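Local coordinates for importin-95 (Chaetomium thermophilum, PDB 4XRI), which acts as a nuclear transport receptor of the importin-beta family, carrying proteins into the nucleus, and probably binds a small GTPase of the Ran type, at residues A[153-156]-A[157-161]; A[290-293]-A[294-298]; A[522-525]-A[526-530]; A[533-536]-A[537-541]; A[570-573]-A[574-577]. The protein carries 2 engineered substitutions. All blocks are in the same frame, centred on the assembly; numbering follows the deposited sequence.

Contact 1. Residues A[153-156]-A[157-161]; sequences QHQK and QASLT. With SO4 (sulfate ion), chain I.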
loop_
_atom_site.group_PDB
_atom_site.type_symbol
_atom_site.label_atom_id
_atom_site.label_comp_id
_atom_site.label_asym_id
_atom_site.label_seq_id
_atom_site.Cartn_x
_atom_site.Cartn_y
_atom_site.Cartn_z
ATOM N N GLN A 153 -27.388 -13.621 31.690
ATOM C CA GLN A 153 -26.539 -12.553 31.165
ATOM C C GLN A 153 -25.450 -13.051 30.217
ATOM O O GLN A 153 -25.362 -12.602 29.074
ATOM C CB GLN A 153 -25.885 -11.776 32.305
ATOM C CG GLN A 153 -24.869 -10.763 31.820
ATOM C CD GLN A 153 -24.120 -10.100 32.949
ATOM O OE1 GLN A 153 -24.719 -9.628 33.916
ATOM N NE2 GLN A 153 -22.798 -10.062 32.837
ATOM N N HIS A 154 -24.635 -13.986 30.691
ATOM C CA HIS A 154 -23.497 -14.462 29.911
ATOM C C HIS A 154 -23.910 -15.288 28.697
ATOM O O HIS A 154 -23.266 -15.203 27.651
ATOM C CB HIS A 154 -22.542 -15.268 30.791
ATOM C CG HIS A 154 -21.575 -14.424 31.556
ATOM N ND1 HIS A 154 -21.931 -13.723 32.695
ATOM C CD2 HIS A 154 -20.267 -14.147 31.349
ATOM C CE1 HIS A 154 -20.886 -13.064 33.149
ATOM N NE2 HIS A 154 -19.857 -13.303 32.350
ATOM N N GLN A 155 -24.975 -16.077 28.823
ATOM C CA GLN A 155 -25.462 -16.820 27.668
ATOM C C GLN A 155 -25.927 -15.847 26.592
ATOM O O GLN A 155 -25.732 -16.090 25.405
ATOM C CB GLN A 155 -26.599 -17.777 28.036
ATOM C CG GLN A 155 -27.103 -18.560 26.824
ATOM C CD GLN A 155 -28.089 -19.655 27.168
ATOM O OE1 GLN A 155 -29.083 -19.425 27.856
ATOM N NE2 GLN A 155 -27.819 -20.860 26.680
ATOM N N LYS A 156 -26.543 -14.747 27.015
ATOM C CA LYS A 156 -26.952 -13.699 26.087
ATOM C C LYS A 156 -25.743 -13.072 25.402
ATOM O O LYS A 156 -25.682 -13.006 24.175
ATOM C CB LYS A 156 -27.758 -12.617 26.807
ATOM C CG LYS A 156 -29.226 -12.938 26.989
ATOM C CD LYS A 156 -29.987 -11.707 27.461
ATOM C CE LYS A 156 -31.486 -11.941 27.462
ATOM N NZ LYS A 156 -32.239 -10.672 27.662
ATOM N N GLN A 157 -24.792 -12.611 26.212
ATOM C CA GLN A 157 -23.556 -12.008 25.720
ATOM C C GLN A 157 -22.875 -12.865 24.662
ATOM O O GLN A 157 -22.602 -12.405 23.551
ATOM C CB GLN A 157 -22.574 -11.779 26.870
ATOM C CG GLN A 157 -22.969 -10.739 27.894
ATOM C CD GLN A 157 -21.938 -10.623 29.003
ATOM O OE1 GLN A 157 -22.132 -11.137 30.102
ATOM N NE2 GLN A 157 -20.825 -9.959 28.710
ATOM N N ALA A 158 -22.606 -14.116 25.026
ATOM C CA ALA A 158 -21.833 -15.030 24.194
ATOM C C ALA A 158 -22.580 -15.435 22.929
ATOM O O ALA A 158 -21.973 -15.630 21.877
ATOM C CB ALA A 158 -21.448 -16.268 24.998
ATOM N N SER A 159 -23.898 -15.564 23.035
ATOM C CA SER A 159 -24.712 -15.950 21.888
ATOM C C SER A 159 -24.830 -14.796 20.903
ATOM O O SER A 159 -24.832 -15.003 19.691
ATOM C CB SER A 159 -26.098 -16.411 22.335
ATOM O OG SER A 159 -25.989 -17.520 23.207
ATOM N N LEU A 160 -24.932 -13.582 21.433
ATOM C CA LEU A 160 -24.896 -12.386 20.603
ATOM C C LEU A 160 -23.564 -12.309 19.872
ATOM O O LEU A 160 -23.506 -11.997 18.684
ATOM C CB LEU A 160 -25.114 -11.131 21.451
ATOM C CG LEU A 160 -26.552 -10.876 21.899
ATOM C CD1 LEU A 160 -26.589 -9.817 22.987
ATOM C CD2 LEU A 160 -27.400 -10.457 20.707
ATOM N N THR A 161 -22.497 -12.615 20.602
ATOM C CA THR A 161 -21.147 -12.614 20.056
ATOM C C THR A 161 -20.991 -13.660 18.953
ATOM O O THR A 161 -20.353 -13.410 17.928
ATOM C CB THR A 161 -20.111 -12.873 21.168
ATOM O OG1 THR A 161 -20.174 -11.818 22.136
ATOM C CG2 THR A 161 -18.712 -12.932 20.597
HETATM S S SO4 I . -17.600 -11.151 34.144
HETATM O O1 SO4 I . -17.477 -12.582 33.878
HETATM O O2 SO4 I . -16.304 -10.510 33.938
HETATM O O3 SO4 I . -18.584 -10.567 33.237
HETATM O O4 SO4 I . -18.033 -10.948 35.524
#

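Contact 2. Residues A[290-293]-A[294-298]; sequences LAVE and FWSTV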
loop_
_atom_site.group_PDB
_atom_site.type_symbol
_atom_site.label_atom_id
_atom_site.label_comp_id
_atom_site.label_asym_id
_atom_site.label_seq_id
_atom_site.Cartn_x
_atom_site.Cartn_y
_atom_site.Cartn_z
ATOM N N LEU A 290 -13.153 7.467 18.472
ATOM C CA LEU A 290 -14.117 6.877 17.552
ATOM C C LEU A 290 -14.966 7.935 16.856
ATOM O O LEU A 290 -15.328 7.791 15.684
ATOM C CB LEU A 290 -15.016 5.896 18.299
ATOM C CG LEU A 290 -14.333 4.587 18.688
ATOM C CD1 LEU A 290 -15.172 3.803 19.681
ATOM C CD2 LEU A 290 -14.073 3.758 17.445
ATOM N N ALA A 291 -15.273 9.002 17.586
ATOM C CA ALA A 291 -16.069 10.090 17.044
ATOM C C ALA A 291 -15.251 10.911 16.049
ATOM O O ALA A 291 -15.781 11.382 15.048
ATOM C CB ALA A 291 -16.599 10.973 18.166
ATOM N N VAL A 292 -13.962 11.078 16.328
ATOM C CA VAL A 292 -13.062 11.737 15.388
ATOM C C VAL A 292 -12.924 10.878 14.137
ATOM O O VAL A 292 -12.924 11.384 13.012
ATOM C CB VAL A 292 -11.669 11.992 16.007
ATOM C CG1 VAL A 292 -10.652 12.337 14.925
ATOM C CG2 VAL A 292 -11.749 13.100 17.036
ATOM N N GLU A 293 -12.817 9.570 14.351
ATOM C CA GLU A 293 -12.745 8.607 13.261
ATOM C C GLU A 293 -13.995 8.662 12.387
ATOM O O GLU A 293 -13.928 8.432 11.176
ATOM C CB GLU A 293 -12.544 7.196 13.820
ATOM C CG GLU A 293 -12.714 6.069 12.809
ATOM C CD GLU A 293 -11.633 6.060 11.745
ATOM O OE1 GLU A 293 -10.565 6.669 11.967
ATOM O OE2 GLU A 293 -11.852 5.441 10.682
ATOM N N PHE A 294 -15.133 8.970 13.004
ATOM C CA PHE A 294 -16.381 9.140 12.266
ATOM C C PHE A 294 -16.226 10.183 11.174
ATOM O O PHE A 294 -16.625 9.966 10.027
ATOM C CB PHE A 294 -17.524 9.543 13.203
ATOM C CG PHE A 294 -18.811 9.867 12.487
ATOM C CD1 PHE A 294 -19.726 8.869 12.200
ATOM C CD2 PHE A 294 -19.105 11.169 12.105
ATOM C CE1 PHE A 294 -20.906 9.160 11.545
ATOM C CE2 PHE A 294 -20.282 11.462 11.447
ATOM C CZ PHE A 294 -21.183 10.458 11.171
ATOM N N TRP A 295 -15.646 11.320 11.542
ATOM C CA TRP A 295 -15.498 12.428 10.611
ATOM C C TRP A 295 -14.336 12.216 9.654
ATOM O O TRP A 295 -14.333 12.749 8.549
ATOM C CB TRP A 295 -15.343 13.735 11.382
ATOM C CG TRP A 295 -16.664 14.208 11.861
ATOM C CD1 TRP A 295 -17.129 14.216 13.145
ATOM C CD2 TRP A 295 -17.732 14.694 11.041
ATOM N NE1 TRP A 295 -18.413 14.704 13.175
ATOM C CE2 TRP A 295 -18.806 15.001 11.900
ATOM C CE3 TRP A 295 -17.877 14.907 9.667
ATOM C CZ2 TRP A 295 -20.010 15.520 11.422
ATOM C CZ3 TRP A 295 -19.070 15.419 9.198
ATOM C CH2 TRP A 295 -20.124 15.716 10.071
ATOM N N SER A 296 -13.371 11.407 10.072
ATOM C CA SER A 296 -12.319 10.963 9.171
ATOM C C SER A 296 -12.922 10.072 8.088
ATOM O O SER A 296 -12.555 10.162 6.916
ATOM C CB SER A 296 -11.222 10.220 9.937
ATOM O OG SER A 296 -10.466 11.115 10.735
ATOM N N THR A 297 -13.869 9.228 8.491
ATOM C CA THR A 297 -14.550 8.337 7.559
ATOM C C THR A 297 -15.408 9.127 6.574
ATOM O O THR A 297 -15.415 8.837 5.377
ATOM C CB THR A 297 -15.437 7.310 8.293
ATOM O OG1 THR A 297 -14.636 6.543 9.199
ATOM C CG2 THR A 297 -16.097 6.369 7.295
ATOM N N VAL A 298 -16.130 10.118 7.088
ATOM C CA VAL A 298 -16.939 11.001 6.254
ATOM C C VAL A 298 -16.065 11.712 5.227
ATOM O O VAL A 298 -16.393 11.764 4.042
ATOM C CB VAL A 298 -17.688 12.052 7.100
ATOM C CG1 VAL A 298 -18.315 13.108 6.203
ATOM C CG2 VAL A 298 -18.737 11.386 7.966
#

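Contact 3. Residues A[522-525]-A[526-530]; sequences GDST and VRTAA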
loop_
_atom_site.group_PDB
_atom_site.type_symbol
_atom_site.label_atom_id
_atom_site.label_comp_id
_atom_site.label_asym_id
_atom_site.label_seq_id
_atom_site.Cartn_x
_atom_site.Cartn_y
_atom_site.Cartn_z
ATOM N N GLY A 522 26.964 8.363 14.627
ATOM C CA GLY A 522 25.761 9.173 14.706
ATOM C C GLY A 522 24.521 8.303 14.641
ATOM O O GLY A 522 24.617 7.089 14.465
ATOM N N ASP A 523 23.351 8.913 14.794
ATOM C CA ASP A 523 22.110 8.160 14.676
ATOM C C ASP A 523 21.962 7.655 13.246
ATOM O O ASP A 523 22.010 8.434 12.294
ATOM C CB ASP A 523 20.904 9.011 15.074
ATOM C CG ASP A 523 19.644 8.187 15.247
ATOM O OD1 ASP A 523 19.243 7.941 16.404
ATOM O OD2 ASP A 523 19.061 7.775 14.225
ATOM N N SER A 524 21.798 6.343 13.108
ATOM C CA SER A 524 21.720 5.712 11.796
ATOM C C SER A 524 20.550 6.240 10.977
ATOM O O SER A 524 20.649 6.381 9.759
ATOM C CB SER A 524 21.610 4.193 11.941
ATOM O OG SER A 524 21.486 3.570 10.673
ATOM N N THR A 525 19.444 6.537 11.652
ATOM C CA THR A 525 18.245 7.022 10.980
ATOM C C THR A 525 18.453 8.434 10.434
ATOM O O THR A 525 17.944 8.778 9.368
ATOM C CB THR A 525 17.029 7.007 11.928
ATOM O OG1 THR A 525 16.843 5.685 12.446
ATOM C CG2 THR A 525 15.766 7.440 11.197
ATOM N N VAL A 526 19.203 9.248 11.169
ATOM C CA VAL A 526 19.519 10.601 10.721
ATOM C C VAL A 526 20.475 10.549 9.535
ATOM O O VAL A 526 20.319 11.289 8.562
ATOM C CB VAL A 526 20.148 11.447 11.845
ATOM C CG1 VAL A 526 20.557 12.816 11.320
ATOM C CG2 VAL A 526 19.176 11.588 13.003
ATOM N N ARG A 527 21.465 9.670 9.633
ATOM C CA ARG A 527 22.411 9.442 8.548
ATOM C C ARG A 527 21.684 9.081 7.257
ATOM O O ARG A 527 21.951 9.652 6.199
ATOM C CB ARG A 527 23.394 8.331 8.922
ATOM C CG ARG A 527 24.396 8.007 7.826
ATOM C CD ARG A 527 25.269 6.814 8.181
ATOM N NE ARG A 527 25.998 7.018 9.428
ATOM C CZ ARG A 527 25.791 6.316 10.539
ATOM N NH1 ARG A 527 24.878 5.356 10.557
ATOM N NH2 ARG A 527 26.503 6.572 11.628
ATOM N N THR A 528 20.758 8.134 7.362
ATOM C CA THR A 528 19.979 7.666 6.222
ATOM C C THR A 528 19.125 8.777 5.623
ATOM O O THR A 528 19.109 8.980 4.407
ATOM C CB THR A 528 19.062 6.495 6.619
ATOM O OG1 THR A 528 19.864 5.376 7.015
ATOM C CG2 THR A 528 18.178 6.087 5.452
ATOM N N ALA A 529 18.417 9.495 6.491
ATOM C CA ALA A 529 17.537 10.574 6.059
ATOM C C ALA A 529 18.315 11.685 5.361
ATOM O O ALA A 529 17.856 12.241 4.364
ATOM C CB ALA A 529 16.770 11.133 7.239
ATOM N N ALA A 530 19.501 11.989 5.885
ATOM C CA ALA A 530 20.332 13.058 5.340
ATOM C C ALA A 530 20.941 12.660 4.000
ATOM O O ALA A 530 21.095 13.492 3.106
ATOM C CB ALA A 530 21.427 13.433 6.327
HETATM O O HOH W 1 23.894 3.405 8.594
HETATM O O HOH W 2 19.150 3.460 9.220
#

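Contact 4. Residues A[533-536]-A[537-541]; sequences VLSV and FVQNA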
loop_
_atom_site.group_PDB
_atom_site.type_symbol
_atom_site.label_atom_id
_atom_site.label_comp_id
_atom_site.label_asym_id
_atom_site.label_seq_id
_atom_site.Cartn_x
_atom_site.Cartn_y
_atom_site.Cartn_z
ATOM N N VAL A 533 18.404 13.212 1.401
ATOM C CA VAL A 533 18.386 14.633 1.072
ATOM C C VAL A 533 19.462 14.958 0.048
ATOM O O VAL A 533 19.201 15.609 -0.966
ATOM C CB VAL A 533 18.602 15.510 2.323
ATOM C CG1 VAL A 533 18.612 16.981 1.934
ATOM C CG2 VAL A 533 17.527 15.236 3.350
ATOM N N LEU A 534 20.674 14.493 0.326
ATOM C CA LEU A 534 21.812 14.702 -0.557
ATOM C C LEU A 534 21.538 14.155 -1.954
ATOM O O LEU A 534 21.884 14.783 -2.956
ATOM C CB LEU A 534 23.063 14.049 0.034
ATOM C CG LEU A 534 24.363 14.228 -0.750
ATOM C CD1 LEU A 534 24.585 15.698 -1.071
ATOM C CD2 LEU A 534 25.539 13.660 0.027
ATOM N N SER A 535 20.912 12.985 -2.008
ATOM C CA SER A 535 20.535 12.375 -3.275
ATOM C C SER A 535 19.615 13.292 -4.080
ATOM O O SER A 535 19.823 13.499 -5.274
ATOM C CB SER A 535 19.854 11.024 -3.037
ATOM O OG SER A 535 19.346 10.497 -4.251
ATOM N N VAL A 536 18.601 13.835 -3.415
ATOM C CA VAL A 536 17.595 14.670 -4.062
ATOM C C VAL A 536 18.176 16.015 -4.498
ATOM O O VAL A 536 17.804 16.552 -5.544
ATOM C CB VAL A 536 16.387 14.899 -3.125
ATOM C CG1 VAL A 536 15.415 15.904 -3.720
ATOM C CG2 VAL A 536 15.686 13.580 -2.842
ATOM N N PHE A 537 19.097 16.548 -3.702
ATOM C CA PHE A 537 19.808 17.768 -4.075
ATOM C C PHE A 537 20.601 17.559 -5.362
ATOM O O PHE A 537 20.633 18.428 -6.233
ATOM C CB PHE A 537 20.742 18.220 -2.949
ATOM C CG PHE A 537 20.142 19.257 -2.040
ATOM C CD1 PHE A 537 19.229 18.899 -1.062
ATOM C CD2 PHE A 537 20.499 20.588 -2.160
ATOM C CE1 PHE A 537 18.680 19.852 -0.225
ATOM C CE2 PHE A 537 19.957 21.543 -1.327
ATOM C CZ PHE A 537 19.044 21.176 -0.359
ATOM N N VAL A 538 21.230 16.393 -5.474
ATOM C CA VAL A 538 22.009 16.046 -6.657
ATOM C C VAL A 538 21.120 15.885 -7.880
ATOM O O VAL A 538 21.412 16.432 -8.946
ATOM C CB VAL A 538 22.810 14.744 -6.446
ATOM C CG1 VAL A 538 23.342 14.222 -7.773
ATOM C CG2 VAL A 538 23.943 14.979 -5.467
ATOM N N GLN A 539 20.038 15.127 -7.718
ATOM C CA GLN A 539 19.088 14.883 -8.802
ATOM C C GLN A 539 18.602 16.183 -9.440
ATOM O O GLN A 539 18.460 16.271 -10.659
ATOM C CB GLN A 539 17.883 14.082 -8.295
ATOM C CG GLN A 539 18.197 12.664 -7.849
ATOM C CD GLN A 539 16.977 11.949 -7.301
ATOM O OE1 GLN A 539 15.846 12.398 -7.484
ATOM N NE2 GLN A 539 17.201 10.832 -6.617
ATOM N N ASN A 540 18.362 17.189 -8.606
ATOM C CA ASN A 540 17.786 18.448 -9.056
ATOM C C ASN A 540 18.813 19.563 -9.236
ATOM O O ASN A 540 18.454 20.738 -9.334
ATOM C CB ASN A 540 16.715 18.908 -8.069
ATOM C CG ASN A 540 15.562 17.931 -7.961
ATOM O OD1 ASN A 540 14.620 17.979 -8.749
ATOM N ND2 ASN A 540 15.632 17.034 -6.982
ATOM N N ALA A 541 20.089 19.196 -9.279
ATOM C CA ALA A 541 21.157 20.180 -9.394
ATOM C C ALA A 541 21.232 20.753 -10.805
ATOM O O ALA A 541 20.929 20.066 -11.780
ATOM C CB ALA A 541 22.489 19.559 -9.002
#

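Contact 5. Residues A[570-573]-A[574-577]; sequences VVSV and EDKL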
loop_
_atom_site.group_PDB
_atom_site.type_symbol
_atom_site.label_atom_id
_atom_site.label_comp_id
_atom_site.label_asym_id
_atom_site.label_seq_id
_atom_site.Cartn_x
_atom_site.Cartn_y
_atom_site.Cartn_z
ATOM N N VAL A 570 32.047 -6.476 11.447
ATOM C CA VAL A 570 30.685 -6.834 11.837
ATOM C C VAL A 570 30.667 -8.042 12.771
ATOM O O VAL A 570 31.310 -9.059 12.499
ATOM C CB VAL A 570 29.804 -7.137 10.604
ATOM C CG1 VAL A 570 28.473 -7.746 11.028
ATOM C CG2 VAL A 570 29.578 -5.866 9.789
ATOM N N VAL A 571 29.944 -7.912 13.881
ATOM C CA VAL A 571 29.794 -9.002 14.838
ATOM C C VAL A 571 28.319 -9.269 15.110
ATOM O O VAL A 571 27.831 -10.388 14.922
ATOM C CB VAL A 571 30.498 -8.690 16.169
ATOM C CG1 VAL A 571 30.242 -9.794 17.188
ATOM C CG2 VAL A 571 31.990 -8.491 15.954
ATOM N N SER A 572 27.615 -8.235 15.560
ATOM C CA SER A 572 26.200 -8.346 15.882
ATOM C C SER A 572 25.324 -8.119 14.658
ATOM O O SER A 572 25.797 -7.618 13.631
ATOM C CB SER A 572 25.831 -7.349 16.981
ATOM O OG SER A 572 25.944 -6.003 16.522
ATOM N N VAL A 573 24.056 -8.516 14.764
ATOM C CA VAL A 573 23.087 -8.286 13.701
ATOM C C VAL A 573 22.869 -6.786 13.519
ATOM O O VAL A 573 22.631 -6.312 12.400
ATOM C CB VAL A 573 21.747 -8.997 13.998
ATOM C CG1 VAL A 573 20.679 -8.618 12.970
ATOM C CG2 VAL A 573 21.943 -10.509 14.012
ATOM N N GLU A 574 22.971 -6.040 14.617
ATOM C CA GLU A 574 22.866 -4.589 14.555
ATOM C C GLU A 574 23.992 -3.989 13.724
ATOM O O GLU A 574 23.756 -3.105 12.906
ATOM C CB GLU A 574 22.887 -3.975 15.950
ATOM C CG GLU A 574 22.659 -2.469 15.932
ATOM C CD GLU A 574 23.263 -1.752 17.123
ATOM O OE1 GLU A 574 24.183 -2.313 17.750
ATOM O OE2 GLU A 574 22.811 -0.629 17.430
ATOM N N ASP A 575 25.215 -4.463 13.954
ATOM C CA ASP A 575 26.369 -4.062 13.151
ATOM C C ASP A 575 26.070 -4.242 11.673
ATOM O O ASP A 575 26.299 -3.346 10.863
ATOM C CB ASP A 575 27.615 -4.875 13.523
ATOM C CG ASP A 575 28.160 -4.526 14.892
ATOM O OD1 ASP A 575 28.907 -5.353 15.455
ATOM O OD2 ASP A 575 27.850 -3.428 15.400
ATOM N N LYS A 576 25.550 -5.420 11.348
ATOM C CA LYS A 576 25.196 -5.793 9.985
ATOM C C LYS A 576 24.164 -4.845 9.377
ATOM O O LYS A 576 24.338 -4.362 8.260
ATOM C CB LYS A 576 24.677 -7.231 9.979
ATOM C CG LYS A 576 24.185 -7.753 8.649
ATOM C CD LYS A 576 23.848 -9.232 8.781
ATOM C CE LYS A 576 22.875 -9.695 7.712
ATOM N NZ LYS A 576 23.456 -9.598 6.345
ATOM N N LEU A 577 23.098 -4.575 10.125
ATOM C CA LEU A 577 22.043 -3.673 9.671
ATOM C C LEU A 577 22.553 -2.254 9.440
ATOM O O LEU A 577 22.229 -1.627 8.432
ATOM C CB LEU A 577 20.890 -3.647 10.679
ATOM C CG LEU A 577 19.677 -4.529 10.373
ATOM C CD1 LEU A 577 18.941 -4.011 9.146
ATOM C CD2 LEU A 577 20.093 -5.979 10.186
HETATM O O HOH W 3 26.209 -4.112 18.362
#

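Contact 1. Residues A[153-156]-A[157-161]
Gln-153 and Gln-157, one turn apart on the helix 153-168, are joined by their side-chain amides as well as by the backbone. A hydrogen bond runs from Gln-153 NE2 to Gln-157 OE1 at 3.0 Å; the acceptor lies close to the plane of the Gln-153 amide, but the donor stands 43° out of the carbonyl plane of Gln-157, and the two amides are turned 51° against each other. Gln-153 OE1 is taken by Asn-199, which probably settles which way round the amide sits. The second polar contact is made with a ring: Gln-157 OE1 hangs 3.5 Å above the plane of His-154, over its centre. With CG of Gln-157 anti to the carbonyl carbon (chi1 -67°) and the chain extended beyond it, the amide runs back over the preceding turn to reach both partners. With Gln-157 cut back to an alanine, Gln-153 NE2 would probably lose its acceptor and the imidazole the oxygen over one face. At the ring edge, His-154 NE2 donates to sulfate O1 at 2.9 Å and weakly to O3; Ser-114 also binds this ion, probably a guest from the crystallisation liquor. Gln-155 O takes two donors, Ser-159 OG at 2.6 Å and Ser-159 N, from opposite faces of its plane. Helix 200-212 packs beside Gln-153, Gln-157 and Leu-160, as expected in a HEAT-repeat solenoid. An electron-rich oxygen over one face and an anion at the edge would both tend to favour a protonated imidazole.

Contact 2. Residues A[290-293]-A[294-298]
Glu-293 O is gripped twice by Thr-297: the hydroxyl OG1 and the backbone N each donate to it at 2.8 Å, from opposite faces of its carbonyl plane. Thr-297 reaches back this way because OG1 stands beside its own backbone N (chi1 -58°), so that the hydroxyl returns to the carbonyl four residues earlier and is satisfied inside the helix. The carboxylate of Glu-293 lies across the same side chain. The glutamate chain, bent at chi2 (67°), brings OE2 to 3.3 Å from Thr-297 OG1, while OE1 passes 4.1 Å from Ser-296 CB. A lysine in its place would probably lose the fold-back that brings a carboxylate to Thr-297 OG1. The residues belong to helix 285-310 of the HEAT-repeat solenoid, packed between neighbouring helices: Phe-294 meets Asn-254 and Met-257 of helix 243-260, and Trp-295 reaches Val-332 of helix 324-340 and Cys-361 of helix 354-369. Next to each other in sequence, the two rings also touch, Phe-294 CD2 lying 3.6 Å above the indole plane of Trp-295 and offset toward its rim. On the preceding turn, Ala-291 O comes 3.1 Å from Phe-294 CB and 3.7 Å from Trp-295 CD1, and takes a weak bond from Phe-294 N. The main acceptor for that N-H is Leu-290 O, which Asn-254 ND2 also uses, tying helix 243-260 to this backbone.

Contact 3. Residues A[522-525]-A[526-530]
Arg-527 folds back over the first turn of helix 524-539, its guanidinium lying against Ser-524 and the carbonyl of Gly-522. Its chain runs extended from CB and then bends at chi3 (-58°), which carries NH1 to 3.4 Å from Ser-524 CA and NH2 to the same distance from Gly-522 O. NH2 is also hydrogen-bonded to Pro-519 O, so the arginine ties the helix start to the loop leading into it. Water extends the grip: one molecule accepts from Arg-527 NH1 at 2.9 Å and also meets Ser-524 OG, and a second joins Ser-524 OG to Thr-528 OG1, one turn on. Ser-524 OG, placed anti to its backbone N (chi1 178°), thus stands between two waters. Val-526 is the apolar partner. Its CG2 packs on Asp-523 CB at 3.7 Å, the two side chains crossing at about a right angle, and the Val-526 side chain also touches Val-516 of helix 503-516 and Ala-477 of helix 477-490. Asp-523 itself is the N-cap: OD2 accepts from Thr-525 N at 2.9 Å, on its anti side, and takes a weak bond from Val-526 N at 3.4 Å. Asp-523 O then receives Arg-527 N in an ordinary helical bond. Thr-525 lies on this turn too, its carbonyl accepting from Ala-529 N. The chemistry is that of a helix start: a carboxylate meets first-turn N-H groups and would probably be stabilised by the helix dipole, while the arginine's NH2 is bonded to the loop carbonyl of Pro-519.

Contact 4. Residues A[533-536]-A[537-541]
This is a contact between successive turns at the C-terminal end of helix 524-539, buried for the most part, where the helix runs out into a loop and is closed by a side chain. Asn-540, the first residue to leave helical backbone angles, turns its amide back: ND2 donates to Val-536 O at 2.6 Å with a fairly straight N-H...O angle of 162°, and the carbonyl oxygen lies close to the plane of the amide. Asn-540 N bonds the same oxygen at 3.2 Å from the opposite face, so Val-536 O is held by two donors. What allows the return is CG of Asn-540 standing anti to its own carbonyl carbon (chi1 -62°), which also sets the side chain alongside Val-536, ND2 3.5 Å from its CG1. In the HEAT-repeat solenoid of this protein, helix 524-539 is flanked by helix 477-490, which receives Val-533 and Val-536, and by helix 573-597, which receives Ser-535 and Val-538. Helix 503-516 meets Leu-534 and Phe-537. The apolar partner of the preceding turn is Phe-537, whose side chain runs alongside Val-533: CE1 and CD1 each lie 3.6 Å from Val-533 CG1. The edge of the ring, at CD1, also meets Val-533 O in plane at 3.3 Å, while the Phe-537 N-H bonds the same carbonyl in the regular helical way. On a more polar side, Gln-539 extends back along the helix, its CG 3.2 Å from Ser-535 O and its NE2 3.2 Å from Ser-535 OG.

Contact 5. Residues A[570-573]-A[574-577]
Asp-575 and Ser-572 make a capping box that joins the loop after helix 546-567 to the start of helix 573-597 in the HEAT-repeat solenoid, each side chain reaching for the other's backbone. Ser-572 has its hydroxyl between the backbone N and the carbonyl carbon (chi1 67°), a crowded position that lets OG accept from Asp-575 N at 3.1 Å. The reply comes from Asp-575, whose CG stands beside its own backbone N (chi1 -70°) and turns the carboxylate back to the loop. Its OD1 takes two N-H groups: Val-571 N on the anti lone pair, and Ser-572 N from above the carboxylate plane, both at 3.2 Å. A water bridges the rim of the box, meeting Ser-572 OG at 2.7 Å and donating to Glu-574 OE1; its bond to Asp-575 OD2 is weak. The extended chain of Glu-574 is what takes its carboxylate out to that water. Apolar side chains lie beside the capping box. CG1 of Val-570 lies 3.9 Å from Asp-575 CB, the two side chains running past each other in opposite directions, and CG1 of Val-573 lies alongside Leu-577 CD2, also 3.9 Å off. Lys-576 is bent at chi4 and forms a salt bridge with Glu-580. By gathering two loop N-H groups on one oxygen, Asp-575 fastens the residues before the helix to its first turn, and the N-terminal helix dipole would probably favour its negative charge.

In the fold
From the N terminus, the five contacts follow one another in series; none nests in or crosses another, and each lies within one continuous stretch, between residues mostly three to five apart, so that they close single turns and caps but no long loops. Contact 1 opens helix 153-168, and contact 2, about 29 Å away between centres, lies within helix 285-310. Contacts 3 and 4 mark the start and the end of helix 524-539, with centres about 16 Å apart. Contact 5 caps helix 573-597, which packs against helix 524-539; contacts 3 and 5 do not touch, their nearest atoms being about 6 Å apart. Along the all-helical HEAT solenoid, contacts 1 and 4 lie on opposite sides of the chain's centre.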